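Local coordinates for protein enzyme subtilase SubTY from Bacillus sp. TY145 (Bacillus sp., PDB 5FFN) that probably cleaves peptide bonds in proteins as a serine endopeptidase of the subtilisin type, and binds calcium and sodium ions as part of its structure, at residues Ala125-Ala128 / Ser129-Gly132; Ile220-Glu223 / Arg224-Glu227; Arg277-Leu280 / Gln281-Ala284. All blocks are in the same frame, centred on the assembly; numbering follows the deposited sequence.

Contact 1 of 3, residues Ala125-Ala128 / Ser129-Gly132; sequences ADEA and SRTG
Glu127 and Arg130, one helical turn apart near the C-terminal end of helix 114-131, run side by side and join through a two-pronged salt bridge. Arg130 NH2 donates to Glu127 OE1 over 2.9 Å, on the syn side of that oxygen but well out of the carboxylate plane; the NH1 to OE2 arm is modelled too short for its length to be trusted. The carboxylate meets the edge of the guanidinium, but the two planes are turned 51° apart. The arginine chain leaves with CG anti to the backbone N (chi1 -171°) and bends at chi3, which brings its end back over the preceding turn. Gln51 also bonds Glu127 OE1.

Hydroxyl groups fold back onto helix carbonyls. Thr131 OG1 donates to Glu127 O at 2.8 Å, while Thr131 N bonds the same oxygen from the opposite face of its plane; OG1 is also paired with Ser133 OG. Ser129 OG lies 2.8 Å from Asp126 O and 3.0 Å from Ala125 O. One water donates to both Ser129 OG and Asp126 OD1, the latter also bonded to Tyr156.

Main-chain bonds from Ser129 N to Ala125 O and from Arg130 N to Asp126 O continue the helix until Gly132 leaves it with positive phi. The Thr131 hydroxyl thus supplies an extra donor to a last-turn carbonyl, and the charge of Glu127, a buried residue, is probably balanced largely by Arg130.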
ATOM      1  N   ALA A 125       8.624  15.728   1.025  1.00 12.93           N
ATOM      2  CA  ALA A 125       8.724  16.703  -0.071  1.00 12.79           C
ATOM      3  C   ALA A 125       9.815  17.737   0.215  1.00 13.51           C
ATOM      4  O   ALA A 125      10.650  18.028  -0.649  1.00 12.72           O
ATOM      5  CB  ALA A 125       7.403  17.377  -0.306  1.00 13.15           C
ATOM      6  N   ASP A 126       9.851  18.205   1.466  1.00 14.26           N
ATOM      7  CA  ASP A 126      10.862  19.180   1.885  1.00 15.78           C
ATOM      8  C   ASP A 126      12.255  18.572   1.846  1.00 16.17           C
ATOM      9  O   ASP A 126      13.186  19.204   1.349  1.00 16.61           O
ATOM     10  CB  ASP A 126      10.525  19.722   3.262  1.00 15.89           C
ATOM     11  CG  ASP A 126       9.346  20.685   3.243  1.00 15.73           C
ATOM     12  OD1 ASP A 126       8.962  21.201   2.190  1.00 17.98           O
ATOM     13  OD2 ASP A 126       8.784  20.954   4.312  1.00 17.79           O
ATOM     14  N   GLU A 127      12.383  17.336   2.314  1.00 16.34           N
ATOM     15  CA  GLU A 127      13.655  16.615   2.278  1.00 16.40           C
ATOM     16  C   GLU A 127      14.097  16.379   0.840  1.00 17.59           C
ATOM     17  O   GLU A 127      15.289  16.517   0.515  1.00 17.02           O
ATOM     18  CB  GLU A 127      13.569  15.287   3.020  1.00 16.48           C
ATOM     19  CG  GLU A 127      13.458  15.438   4.525  1.00 18.33           C
ATOM     20  CD  GLU A 127      14.754  15.921   5.150  1.00 23.10           C
ATOM     21  OE1 GLU A 127      15.773  15.228   5.058  1.00 22.00           O
ATOM     22  OE2 GLU A 127      14.731  17.025   5.694  1.00 25.06           O
ATOM     23  N   ALA A 128      13.141  16.011  -0.012  1.00 16.59           N
ATOM     24  CA  ALA A 128      13.423  15.784  -1.434  1.00 17.38           C
ATOM     25  C   ALA A 128      13.935  17.040  -2.126  1.00 17.41           C
ATOM     26  O   ALA A 128      14.946  17.005  -2.845  1.00 18.28           O
ATOM     27  CB  ALA A 128      12.151  15.202  -2.171  1.00 17.73           C
ATOM     28  N   SER A 129      13.258  18.154  -1.903  1.00 17.81           N
ATOM     29  CA  SER A 129      13.686  19.394  -2.505  1.00 19.32           C
ATOM     30  C   SER A 129      15.050  19.812  -1.971  1.00 18.72           C
ATOM     31  O   SER A 129      15.880  20.299  -2.737  1.00 19.95           O
ATOM     32  CB  SER A 129      12.671  20.498  -2.259  1.00 19.58           C
ATOM     33  OG  SER A 129      12.237  20.522  -0.914  1.00 27.51           O
ATOM     34  N   ARG A 130      15.286  19.639  -0.680  1.00 17.89           N
ATOM     35  CA  ARG A 130      16.550  20.109  -0.081  1.00 18.46           C
ATOM     36  C   ARG A 130      17.722  19.303  -0.622  1.00 19.19           C
ATOM     37  O   ARG A 130      18.735  19.872  -1.062  1.00 20.32           O
ATOM     38  CB  ARG A 130      16.524  20.012   1.440  1.00 18.67           C
ATOM     39  CG  ARG A 130      17.739  20.709   2.069  1.00 18.43           C
ATOM     40  CD  ARG A 130      17.726  20.589   3.548  1.00 19.92           C
ATOM     41  NE  ARG A 130      18.190  19.258   3.908  1.00 25.31           N
ATOM     42  CZ  ARG A 130      17.424  18.301   4.361  1.00 25.31           C
ATOM     43  NH1 ARG A 130      16.120  18.537   4.542  1.00 29.17           N
ATOM     44  NH2 ARG A 130      17.973  17.111   4.646  1.00 25.15           N
ATOM     45  N   THR A 131      17.558  17.990  -0.666  1.00 19.06           N
ATOM     46  CA  THR A 131      18.643  17.030  -0.998  1.00 19.70           C
ATOM     47  C   THR A 131      18.765  16.739  -2.499  1.00 20.46           C
ATOM     48  O   THR A 131      19.695  16.037  -2.918  1.00 20.94           O
ATOM     49  CB  THR A 131      18.421  15.699  -0.315  1.00 20.39           C
ATOM     50  OG1 THR A 131      17.221  15.084  -0.822  1.00 19.26           O
ATOM     51  CG2 THR A 131      18.354  15.865   1.212  1.00 22.08           C
ATOM     52  N   GLY A 132      17.821  17.251  -3.284  1.00 19.11           N
ATOM     53  CA  GLY A 132      17.729  16.956  -4.698  1.00 19.71           C
ATOM     54  C   GLY A 132      17.542  15.472  -5.013  1.00 20.33           C
ATOM     55  O   GLY A 132      17.884  14.997  -6.106  1.00 22.51           O
TER
HETATM   56  O   HOH W   1      10.791  22.850   0.780  1.00 28.08           O

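Contact 2 of 3, residues Ile220-Glu223 / Arg224-Glu227; sequences IIQE and RDIE. With CA (calcium ion), chain C.
Asp225 OD2 does double duty: it binds a calcium ion at 2.3 Å and accepts the backbone N-H of Gln222 at 2.8 Å. That bond is almost straight, with an N-H...O angle of 172°, yet the donor sits above the carboxylate plane. Asp225 CG lies anti to its own carbonyl carbon (chi1 -72°), which swings the carboxylate back across the turn toward Gln222.

The calcium ion takes two more ligands from 220-223, Ile220 O at 2.2 Å and Gln222 OE1 at 2.4 Å. The glutamine chain bends at chi2 (86°) to bring its amide oxygen round to the metal, and its amide plane stands perpendicular to the Asp225 carboxylate. The ligand oxygens are gathered closely about the cation, which would offset their mutual repulsion. A water, Thr215 and Asp218 complete the site.

A type II beta turn from Gln222 to Asp225 reverses the chain. It is closed by Asp225 N donating to Gln222 O over 3.2 Å, from above the carbonyl plane, and a second water bridges Gln222 O and Asp225 O. Arg224, at the third position of the turn, has the positive phi characteristic of this turn type; its NE bonds Asn176, while Glu223 pairs with Lys146.

Further on, Ile221 crosses Glu227 at about a right angle, with CG1 3.5 Å from Glu227 OE1. The Glu227 carboxylate is itself held by Arg277 and Gln281 of helix 273-286. Backbone and side-chain oxygens wrapped round the cation form a calcium site built from a single loop of the subtilase fold.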
ATOM      1  N   ILE A 220      -7.708   8.080 -18.302  1.00 13.78           N
ATOM      2  CA  ILE A 220      -7.381   9.349 -17.697  1.00 15.32           C
ATOM      3  C   ILE A 220      -7.793   9.264 -16.228  1.00 13.72           C
ATOM      4  O   ILE A 220      -8.924   8.936 -15.901  1.00 12.94           O
ATOM      5  CB  ILE A 220      -8.084  10.533 -18.376  1.00 16.00           C
ATOM      6  CG1 ILE A 220      -7.630  10.640 -19.835  1.00 20.31           C
ATOM      7  CG2 ILE A 220      -7.757  11.852 -17.632  1.00 18.15           C
ATOM      8  CD1 ILE A 220      -8.526  11.528 -20.646  1.00 22.51           C
ATOM      9  N   ILE A 221      -6.848   9.585 -15.344  1.00 14.60           N
ATOM     10  CA  ILE A 221      -7.098   9.439 -13.909  1.00 14.01           C
ATOM     11  C   ILE A 221      -7.868  10.664 -13.386  1.00 14.35           C
ATOM     12  O   ILE A 221      -7.356  11.815 -13.467  1.00 14.41           O
ATOM     13  CB  ILE A 221      -5.757   9.259 -13.133  1.00 13.51           C
ATOM     14  CG1 ILE A 221      -5.092   7.933 -13.497  1.00 13.99           C
ATOM     15  CG2 ILE A 221      -5.979   9.378 -11.649  1.00 14.09           C
ATOM     16  CD1 ILE A 221      -5.911   6.691 -13.196  1.00 13.28           C
ATOM     17  N   GLN A 222      -9.078  10.407 -12.883  1.00 13.64           N
ATOM     18  CA  GLN A 222      -9.850  11.319 -12.037  1.00 14.33           C
ATOM     19  C   GLN A 222      -9.805  10.816 -10.595  1.00 14.27           C
ATOM     20  O   GLN A 222      -9.300   9.723 -10.300  1.00 12.33           O
ATOM     21  CB  GLN A 222     -11.311  11.460 -12.523  1.00 15.87           C
ATOM     22  CG  GLN A 222     -11.463  12.145 -13.906  1.00 18.46           C
ATOM     23  CD  GLN A 222     -11.344  11.204 -15.110  1.00 20.59           C
ATOM     24  OE1 GLN A 222     -11.705  10.024 -15.049  1.00 21.46           O
ATOM     25  NE2 GLN A 222     -10.849  11.746 -16.227  1.00 22.91           N
ATOM     26  N   GLU A 223     -10.258  11.661  -9.678  1.00 13.96           N
ATOM     27  CA  GLU A 223     -10.461  11.222  -8.311  1.00 14.06           C
ATOM     28  C   GLU A 223     -11.387   9.990  -8.300  1.00 12.55           C
ATOM     29  O   GLU A 223     -12.354   9.931  -9.070  1.00 13.34           O
ATOM     30  CB  GLU A 223     -11.040  12.358  -7.489  1.00 14.73           C
ATOM     31  CG  GLU A 223     -11.058  12.102  -6.022  1.00 16.31           C
ATOM     32  CD  GLU A 223     -11.332  13.381  -5.230  1.00 17.38           C
ATOM     33  OE1 GLU A 223     -10.392  14.042  -4.765  1.00 18.24           O
ATOM     34  OE2 GLU A 223     -12.508  13.681  -5.095  1.00 20.53           O
ATOM     35  N   ARG A 224     -11.021   8.994  -7.476  1.00 11.32           N
ATOM     36  CA  ARG A 224     -11.768   7.728  -7.271  1.00 11.46           C
ATOM     37  C   ARG A 224     -11.499   6.713  -8.415  1.00 11.10           C
ATOM     38  O   ARG A 224     -12.198   5.709  -8.530  1.00 12.52           O
ATOM     39  CB  ARG A 224     -13.271   7.949  -7.063  1.00 12.53           C
ATOM     40  CG  ARG A 224     -13.636   8.952  -5.965  1.00 15.55           C
ATOM     41  CD  ARG A 224     -15.151   8.919  -5.706  1.00 18.72           C
ATOM     42  NE  ARG A 224     -15.540   7.718  -4.977  1.00 18.79           N
ATOM     43  CZ  ARG A 224     -15.488   7.599  -3.652  1.00 21.75           C
ATOM     44  NH1 ARG A 224     -15.089   8.601  -2.879  1.00 21.50           N
ATOM     45  NH2 ARG A 224     -15.828   6.453  -3.086  1.00 19.86           N
ATOM     46  N   ASP A 225     -10.420   6.914  -9.187  1.00 10.59           N
ATOM     47  CA  ASP A 225     -10.045   5.934 -10.181  1.00 11.23           C
ATOM     48  C   ASP A 225      -8.888   5.071  -9.681  1.00 10.96           C
ATOM     49  O   ASP A 225      -7.895   5.565  -9.128  1.00 10.31           O
ATOM     50  CB  ASP A 225      -9.586   6.580 -11.487  1.00 11.87           C
ATOM     51  CG  ASP A 225     -10.711   7.216 -12.296  1.00 11.42           C
ATOM     52  OD1 ASP A 225     -11.892   7.069 -11.979  1.00 11.81           O
ATOM     53  OD2 ASP A 225     -10.339   7.895 -13.258  1.00 12.68           O
ATOM     54  N   ILE A 226      -9.008   3.768  -9.915  1.00 10.13           N
ATOM     55  CA  ILE A 226      -7.888   2.846  -9.730  1.00 10.32           C
ATOM     56  C   ILE A 226      -6.884   3.078 -10.856  1.00  8.92           C
ATOM     57  O   ILE A 226      -7.248   3.308 -11.992  1.00 10.73           O
ATOM     58  CB  ILE A 226      -8.314   1.320  -9.803  1.00 10.41           C
ATOM     59  CG1 ILE A 226      -9.430   1.059  -8.794  1.00  8.96           C
ATOM     60  CG2 ILE A 226      -7.129   0.383  -9.681  1.00 11.50           C
ATOM     61  CD1 ILE A 226      -8.953   1.172  -7.343  1.00 11.87           C
ATOM     62  N   GLU A 227      -5.617   3.047 -10.538  1.00  9.66           N
ATOM     63  CA  GLU A 227      -4.581   3.298 -11.581  1.00  9.53           C
ATOM     64  C   GLU A 227      -3.920   2.014 -12.128  1.00  9.27           C
ATOM     65  O   GLU A 227      -3.844   1.803 -13.338  1.00  9.45           O
ATOM     66  CB  GLU A 227      -3.562   4.294 -11.036  1.00  9.02           C
ATOM     67  CG  GLU A 227      -2.618   4.877 -12.071  1.00  9.07           C
ATOM     68  CD  GLU A 227      -2.191   6.317 -11.717  1.00 11.32           C
ATOM     69  OE1 GLU A 227      -2.887   6.990 -10.912  1.00  8.53           O
ATOM     70  OE2 GLU A 227      -1.174   6.780 -12.251  1.00 10.92           O
TER
HETATM   71 CA    CA C 401     -10.841   7.860 -15.543  1.00 13.81          CA
HETATM   72  O   HOH W   2      -7.583   8.173  -8.264  1.00 10.14           O
HETATM   73  O   HOH W   3     -14.678  11.440  -3.750  1.00 31.37           O
HETATM   74  O   HOH W   4      -9.786   5.800 -15.542  1.00 11.14           O

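Contact 3 of 3, residues Arg277-Leu280 / Gln281-Ala284; sequences RTEL and QNRA
Arg277 extends its side chain from an alpha-helix, 273-286, whose i to i+4 backbone bonds run from Arg277 O to Gln281 N through to Leu280 O and Ala284 N. Its NE lies 3.7 Å from Gln281 NE2, the two groups being turned 69° apart; the outside partner of both is Glu227. Next in sequence, Thr278 OG1 bonds Ser274 O and accepts a hydrogen bond from a water that also donates to Gln281 OE1.

Glu279 carries the main side-chain link. With its chain bent at chi2 (62°), the carboxylate reaches along the helix: OE1 accepts a weak bond from Asn282 ND2 at 3.3 Å, and OE2 forms a salt bridge with Arg283 NE at 3.0 Å, the nitrogen lying above the carboxylate plane and the two flat groups perpendicular. A water donates to Glu279 OE2 at 2.7 Å and accepts from Arg283 NH2 at 2.9 Å, in the guanidinium plane. Arg283 NH1 also bonds Arg309 O. With an alanine at Arg283, the Glu279 carboxylate would probably lose its positive mate and be freer to turn, and Arg309 O would lose a donor.

Leu280 faces helix 250-267, packing on Leu260, Ala261 and Ile264, while its O accepts from Ala284 N at 2.9 Å.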
ATOM      1  N   ARG A 277       5.453   8.200 -13.652  1.00  9.14           N
ATOM      2  CA  ARG A 277       4.062   7.812 -13.462  1.00 11.25           C
ATOM      3  C   ARG A 277       3.423   7.425 -14.790  1.00 11.39           C
ATOM      4  O   ARG A 277       2.667   6.450 -14.870  1.00 11.37           O
ATOM      5  CB  ARG A 277       3.268   8.970 -12.862  1.00 10.55           C
ATOM      6  CG  ARG A 277       1.828   8.635 -12.606  1.00 12.41           C
ATOM      7  CD  ARG A 277       1.125   9.706 -11.870  1.00 11.86           C
ATOM      8  NE  ARG A 277      -0.260   9.343 -11.563  1.00 12.76           N
ATOM      9  CZ  ARG A 277      -1.142  10.175 -11.019  1.00 13.83           C
ATOM     10  NH1 ARG A 277      -0.828  11.433 -10.760  1.00 14.23           N
ATOM     11  NH2 ARG A 277      -2.354   9.748 -10.729  1.00 13.15           N
ATOM     12  N   THR A 278       3.735   8.210 -15.834  1.00 11.63           N
ATOM     13  CA  THR A 278       3.185   7.966 -17.159  1.00 12.06           C
ATOM     14  C   THR A 278       3.648   6.611 -17.693  1.00 10.63           C
ATOM     15  O   THR A 278       2.892   5.913 -18.359  1.00 10.52           O
ATOM     16  CB  THR A 278       3.607   9.123 -18.106  1.00 12.68           C
ATOM     17  OG1 THR A 278       2.939  10.295 -17.653  1.00 17.19           O
ATOM     18  CG2 THR A 278       3.246   8.879 -19.527  1.00 16.54           C
ATOM     19  N   GLU A 279       4.891   6.273 -17.428  1.00 10.36           N
ATOM     20  CA  GLU A 279       5.475   5.025 -17.903  1.00 10.75           C
ATOM     21  C   GLU A 279       4.922   3.841 -17.080  1.00 10.54           C
ATOM     22  O   GLU A 279       4.724   2.764 -17.626  1.00  9.68           O
ATOM     23  CB  GLU A 279       6.988   5.120 -17.893  1.00 13.09           C
ATOM     24  CG  GLU A 279       7.725   3.868 -18.130  1.00 13.41           C
ATOM     25  CD  GLU A 279       7.522   3.186 -19.483  1.00 11.63           C
ATOM     26  OE1 GLU A 279       6.729   3.588 -20.363  1.00 11.01           O
ATOM     27  OE2 GLU A 279       8.152   2.128 -19.633  1.00 13.30           O
ATOM     28  N   LEU A 280       4.632   4.046 -15.800  1.00 10.29           N
ATOM     29  CA  LEU A 280       3.850   3.021 -15.056  1.00 10.09           C
ATOM     30  C   LEU A 280       2.498   2.742 -15.724  1.00 10.40           C
ATOM     31  O   LEU A 280       2.074   1.584 -15.872  1.00 10.40           O
ATOM     32  CB  LEU A 280       3.671   3.380 -13.566  1.00 11.75           C
ATOM     33  CG  LEU A 280       4.898   3.316 -12.666  1.00 13.03           C
ATOM     34  CD1 LEU A 280       4.564   3.987 -11.292  1.00 16.92           C
ATOM     35  CD2 LEU A 280       5.368   1.869 -12.482  1.00 14.73           C
ATOM     36  N   GLN A 281       1.819   3.803 -16.125  1.00  9.57           N
ATOM     37  CA  GLN A 281       0.561   3.690 -16.809  1.00 10.85           C
ATOM     38  C   GLN A 281       0.754   2.960 -18.152  1.00  9.78           C
ATOM     39  O   GLN A 281      -0.040   2.084 -18.494  1.00 10.70           O
ATOM     40  CB  GLN A 281      -0.020   5.073 -17.003  1.00 10.34           C
ATOM     41  CG  GLN A 281      -0.377   5.777 -15.677  1.00 11.91           C
ATOM     42  CD  GLN A 281      -0.814   7.227 -15.892  1.00 14.19           C
ATOM     43  OE1 GLN A 281      -0.754   7.705 -17.024  1.00 14.86           O
ATOM     44  NE2 GLN A 281      -1.204   7.942 -14.806  1.00 10.58           N
ATOM     45  N   ASN A 282       1.808   3.325 -18.911  1.00 10.32           N
ATOM     46  CA  ASN A 282       2.054   2.728 -20.249  1.00  9.94           C
ATOM     47  C   ASN A 282       2.289   1.225 -20.088  1.00 10.30           C
ATOM     48  O   ASN A 282       1.699   0.422 -20.804  1.00 11.42           O
ATOM     49  CB  ASN A 282       3.279   3.344 -20.940  1.00 10.22           C
ATOM     50  CG  ASN A 282       3.100   4.806 -21.306  1.00 11.69           C
ATOM     51  OD1 ASN A 282       1.969   5.314 -21.439  1.00 14.13           O
ATOM     52  ND2 ASN A 282       4.205   5.483 -21.484  1.00 11.11           N
ATOM     53  N   ARG A 283       3.096   0.881 -19.101  1.00  8.98           N
ATOM     54  CA  ARG A 283       3.418  -0.529 -18.804  1.00 10.76           C
ATOM     55  C   ARG A 283       2.164  -1.286 -18.376  1.00 10.18           C
ATOM     56  O   ARG A 283       1.989  -2.462 -18.726  1.00 11.40           O
ATOM     57  CB  ARG A 283       4.492  -0.631 -17.737  1.00 10.37           C
ATOM     58  CG  ARG A 283       5.919  -0.277 -18.262  1.00 11.96           C
ATOM     59  CD  ARG A 283       6.903  -0.408 -17.154  1.00 12.65           C
ATOM     60  NE  ARG A 283       8.263  -0.022 -17.580  1.00 13.79           N
ATOM     61  CZ  ARG A 283       9.388  -0.618 -17.192  1.00 14.78           C
ATOM     62  NH1 ARG A 283       9.383  -1.689 -16.425  1.00 16.04           N
ATOM     63  NH2 ARG A 283      10.555  -0.136 -17.580  1.00 14.09           N
ATOM     64  N   ALA A 284       1.314  -0.627 -17.591  1.00 10.35           N
ATOM     65  CA  ALA A 284       0.090  -1.267 -17.099  1.00 10.50           C
ATOM     66  C   ALA A 284      -0.738  -1.762 -18.277  1.00 10.35           C
ATOM     67  O   ALA A 284      -1.306  -2.861 -18.270  1.00 10.40           O
ATOM     68  CB  ALA A 284      -0.732  -0.275 -16.224  1.00 10.84           C
TER
HETATM   69  O   HOH W   5       0.361  10.507 -17.622  1.00 27.09           O
HETATM   70  O   HOH W   6      10.886   2.181 -19.356  1.00 16.02           O

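From the N terminus, contact 1 comes first, at the C-terminal end of helix 114-131 just before strand 134-142. Contact 2 follows in the loop between strands 201-204 and 228-231, and contact 3 lies on helix 273-286. Each is local, between residues a few positions apart, so none closes a long loop, and the three run in series without nesting or crossing. Contact 1 stands apart, its centre about 27 Å from that of contact 2 and about 24 Å from that of contact 3. Contacts 2 and 3 do meet: Glu227 OE2 lies 2.8 Å from Arg277 NE in a salt bridge, and Ile221 packs on Arg277 and Gln281, tying the calcium-binding loop to the late helix.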